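Long-range contact in CRISPR-associated protein Cse2 (Thermus thermophilus, PDB 4H7A), which probably serves as a homodimeric, nucleic-acid-binding subunit of the Cascade complex in CRISPR adaptive immunity against viruses and plasmids: residues A38-L43 with L80-D85. Sequence-based numbering, arbitrary orientation.
Sequences AFRRSL and LYALKD
One face of the R40 guanidinium lies over the backbone of L83, with L83 CA 4.0 Å from the guanidinium plane and displaced from the centre of the group, while the carbonyl oxygen of A82 approaches the group obliquely. R40 NE gives a weak, strongly bent hydrogen bond to A82 O (3.1 Å, 122° at the hydrogen); NH2 comes no closer than 3.5 Å to L83 O. A bend at chi2 (112°) carries the arginine across to the last turn of helix 68-83. The F39 ring meets the A82 methyl obliquely too, and the closest approach there is between the two CB atoms, 3.5 Å apart; the F39 side chain also touches L26 of helix 15-27. Beyond these, L43 divides its branches: CD1 touches L83 CD1 at 3.7 Å, and CD2 reaches L80 CD2 at 4.1 Å, with the L43 and L80 side chains at about a right angle. L80 also packs on L127 and V131 of helix 123-133. Helix 68-83 finishes in a Schellman motif, D85 at positive phi being its C-prime residue. A82 O therefore accepts D85 N (2.9 Å) as well as R40 NE, and D85 OD1 forms a salt bridge with R36, one turn before R40 on helix 32-41. Apolar packing, buried at F39, A82 and L80, thus joins helices 32-41 and 68-83, while at its exposed margin R40 adds a cationic group where carbonyls gather at a helix C-terminus, which probably gives a modest electrostatic attraction.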
ATOM      1  N   ALA A  38      -4.081 -15.092   0.262  1.00 45.01           N
ATOM      2  CA  ALA A  38      -3.918 -13.652   0.314  1.00 54.41           C
ATOM      3  C   ALA A  38      -3.648 -13.054  -1.064  1.00 51.89           C
ATOM      4  O   ALA A  38      -4.242 -12.067  -1.440  1.00 49.30           O
ATOM      5  CB  ALA A  38      -2.839 -13.285   1.276  1.00 40.47           C
ATOM      6  N   PHE A  39      -2.745 -13.673  -1.813  1.00 52.32           N
ATOM      7  CA  PHE A  39      -2.492 -13.261  -3.173  1.00 43.90           C
ATOM      8  C   PHE A  39      -3.730 -13.423  -4.036  1.00 49.29           C
ATOM      9  O   PHE A  39      -4.000 -12.586  -4.862  1.00 48.78           O
ATOM     10  CB  PHE A  39      -1.380 -14.080  -3.748  1.00 48.76           C
ATOM     11  CG  PHE A  39      -0.065 -13.752  -3.182  1.00 50.85           C
ATOM     12  CD1 PHE A  39       0.268 -12.439  -2.912  1.00 55.71           C
ATOM     13  CD2 PHE A  39       0.866 -14.734  -2.935  1.00 42.24           C
ATOM     14  CE1 PHE A  39       1.485 -12.117  -2.390  1.00 46.14           C
ATOM     15  CE2 PHE A  39       2.080 -14.396  -2.410  1.00 51.66           C
ATOM     16  CZ  PHE A  39       2.383 -13.083  -2.142  1.00 50.32           C
ATOM     17  N   ARG A  40      -4.487 -14.503  -3.856  1.00 48.84           N
ATOM     18  CA  ARG A  40      -5.739 -14.643  -4.586  1.00 59.68           C
ATOM     19  C   ARG A  40      -6.726 -13.535  -4.254  1.00 61.38           C
ATOM     20  O   ARG A  40      -7.376 -12.989  -5.118  1.00 65.84           O
ATOM     21  CB  ARG A  40      -6.398 -15.986  -4.285  1.00 61.58           C
ATOM     22  CG  ARG A  40      -6.212 -17.059  -5.339  1.00 75.63           C
ATOM     23  CD  ARG A  40      -5.335 -18.159  -4.810  1.00 77.35           C
ATOM     24  NE  ARG A  40      -5.273 -19.345  -5.654  1.00 98.71           N
ATOM     25  CZ  ARG A  40      -6.264 -19.793  -6.419  1.00109.55           C
ATOM     26  NH1 ARG A  40      -7.420 -19.145  -6.480  1.00139.66           N
ATOM     27  NH2 ARG A  40      -6.092 -20.893  -7.135  1.00 97.77           N
ATOM     28  N   ARG A  41      -6.865 -13.218  -2.987  1.00 49.19           N
ATOM     29  CA  ARG A  41      -7.850 -12.242  -2.585  1.00 56.28           C
ATOM     30  C   ARG A  41      -7.547 -10.859  -3.162  1.00 64.48           C
ATOM     31  O   ARG A  41      -8.454 -10.082  -3.445  1.00 67.00           O
ATOM     32  CB  ARG A  41      -7.941 -12.206  -1.073  1.00 54.69           C
ATOM     33  CG  ARG A  41      -9.351 -12.156  -0.543  1.00 62.76           C
ATOM     34  CD  ARG A  41      -9.655 -13.312   0.397  1.00 60.45           C
ATOM     35  NE  ARG A  41      -8.538 -13.557   1.290  1.00 69.49           N
ATOM     36  CZ  ARG A  41      -8.395 -14.611   2.079  1.00 74.66           C
ATOM     37  NH1 ARG A  41      -7.315 -14.695   2.827  1.00 75.62           N
ATOM     38  NH2 ARG A  41      -9.309 -15.578   2.126  1.00 68.23           N
ATOM     39  N   SER A  42      -6.265 -10.580  -3.354  1.00 48.06           N
ATOM     40  CA  SER A  42      -5.779  -9.288  -3.806  1.00 44.38           C
ATOM     41  C   SER A  42      -6.165  -8.918  -5.226  1.00 42.02           C
ATOM     42  O   SER A  42      -6.105  -7.763  -5.586  1.00 39.09           O
ATOM     43  CB  SER A  42      -4.275  -9.234  -3.650  1.00 39.49           C
ATOM     44  OG  SER A  42      -3.685 -10.062  -4.602  1.00 51.91           O
ATOM     45  N   LEU A  43      -6.545  -9.897  -6.031  1.00 43.65           N
ATOM     46  CA  LEU A  43      -6.898  -9.630  -7.419  1.00 52.47           C
ATOM     47  C   LEU A  43      -8.117  -8.765  -7.488  1.00 50.65           C
ATOM     48  O   LEU A  43      -8.364  -8.113  -8.468  1.00 55.61           O
ATOM     49  CB  LEU A  43      -7.113 -10.904  -8.209  1.00 51.66           C
ATOM     50  CG  LEU A  43      -5.840 -11.705  -8.460  1.00 51.07           C
ATOM     51  CD1 LEU A  43      -6.144 -13.138  -8.736  1.00 49.01           C
ATOM     52  CD2 LEU A  43      -5.014 -11.148  -9.569  1.00 45.36           C
ATOM     53  N   LEU A  80      -0.840 -13.501  -9.761  1.00 42.99           N
ATOM     54  CA  LEU A  80      -1.034 -14.355 -10.922  1.00 38.17           C
ATOM     55  C   LEU A  80      -0.381 -15.684 -10.744  1.00 41.86           C
ATOM     56  O   LEU A  80      -0.933 -16.692 -11.105  1.00 46.93           O
ATOM     57  CB  LEU A  80      -0.543 -13.702 -12.177  1.00 35.65           C
ATOM     58  CG  LEU A  80      -1.331 -12.457 -12.553  1.00 29.85           C
ATOM     59  CD1 LEU A  80      -0.818 -11.899 -13.787  1.00 30.07           C
ATOM     60  CD2 LEU A  80      -2.776 -12.689 -12.677  1.00 30.82           C
ATOM     61  N   TYR A  81       0.796 -15.689 -10.145  1.00 44.43           N
ATOM     62  CA  TYR A  81       1.495 -16.916  -9.814  1.00 37.43           C
ATOM     63  C   TYR A  81       0.659 -17.792  -8.847  1.00 44.17           C
ATOM     64  O   TYR A  81       0.582 -19.007  -8.993  1.00 41.01           O
ATOM     65  CB  TYR A  81       2.820 -16.521  -9.218  1.00 28.38           C
ATOM     66  CG  TYR A  81       3.634 -17.600  -8.644  1.00 33.54           C
ATOM     67  CD1 TYR A  81       3.406 -18.057  -7.380  1.00 34.42           C
ATOM     68  CD2 TYR A  81       4.677 -18.165  -9.357  1.00 36.79           C
ATOM     69  CE1 TYR A  81       4.174 -19.047  -6.844  1.00 40.32           C
ATOM     70  CE2 TYR A  81       5.450 -19.162  -8.833  1.00 36.35           C
ATOM     71  CZ  TYR A  81       5.192 -19.598  -7.573  1.00 44.76           C
ATOM     72  OH  TYR A  81       5.936 -20.603  -7.016  1.00 53.35           O
ATOM     73  N   ALA A  82       0.047 -17.166  -7.858  1.00 39.51           N
ATOM     74  CA  ALA A  82      -0.830 -17.847  -6.940  1.00 48.97           C
ATOM     75  C   ALA A  82      -2.089 -18.372  -7.602  1.00 49.92           C
ATOM     76  O   ALA A  82      -2.606 -19.405  -7.251  1.00 42.85           O
ATOM     77  CB  ALA A  82      -1.190 -16.947  -5.788  1.00 40.31           C
ATOM     78  N   LEU A  83      -2.588 -17.623  -8.557  1.00 45.54           N
ATOM     79  CA  LEU A  83      -3.769 -18.009  -9.268  1.00 48.92           C
ATOM     80  C   LEU A  83      -3.517 -19.322  -9.962  1.00 58.45           C
ATOM     81  O   LEU A  83      -4.404 -20.124 -10.140  1.00 61.44           O
ATOM     82  CB  LEU A  83      -4.042 -16.978 -10.314  1.00 40.80           C
ATOM     83  CG  LEU A  83      -5.404 -16.992 -10.942  1.00 45.04           C
ATOM     84  CD1 LEU A  83      -6.407 -16.633  -9.899  1.00 59.99           C
ATOM     85  CD2 LEU A  83      -5.414 -15.939 -11.990  1.00 44.91           C
ATOM     86  N   LYS A  84      -2.291 -19.536 -10.369  1.00 53.83           N
ATOM     87  CA  LYS A  84      -1.937 -20.724 -11.085  1.00 55.86           C
ATOM     88  C   LYS A  84      -1.185 -21.659 -10.179  1.00 57.52           C
ATOM     89  O   LYS A  84      -0.476 -22.521 -10.629  1.00 49.96           O
ATOM     90  CB  LYS A  84      -1.079 -20.357 -12.269  1.00 54.26           C
ATOM     91  CG  LYS A  84      -1.856 -20.194 -13.527  1.00 60.94           C
ATOM     92  CD  LYS A  84      -1.194 -21.016 -14.601  1.00 80.39           C
ATOM     93  CE  LYS A  84      -1.769 -20.724 -15.963  1.00 81.49           C
ATOM     94  NZ  LYS A  84      -3.163 -21.224 -16.174  1.00 70.30           N
ATOM     95  N   ASP A  85      -1.305 -21.447  -8.885  1.00 58.19           N
ATOM     96  CA  ASP A  85      -0.690 -22.317  -7.918  1.00 51.49           C
ATOM     97  C   ASP A  85       0.768 -22.574  -8.245  1.00 46.63           C
ATOM     98  O   ASP A  85       1.248 -23.669  -8.064  1.00 51.46           O
ATOM     99  CB  ASP A  85      -1.472 -23.615  -7.775  1.00 49.20           C
ATOM    100  CG  ASP A  85      -1.296 -24.241  -6.412  1.00 60.54           C
ATOM    101  OD1 ASP A  85      -1.401 -23.504  -5.406  1.00 67.30           O
ATOM    102  OD2 ASP A  85      -1.047 -25.454  -6.327  1.00 63.45           O
TER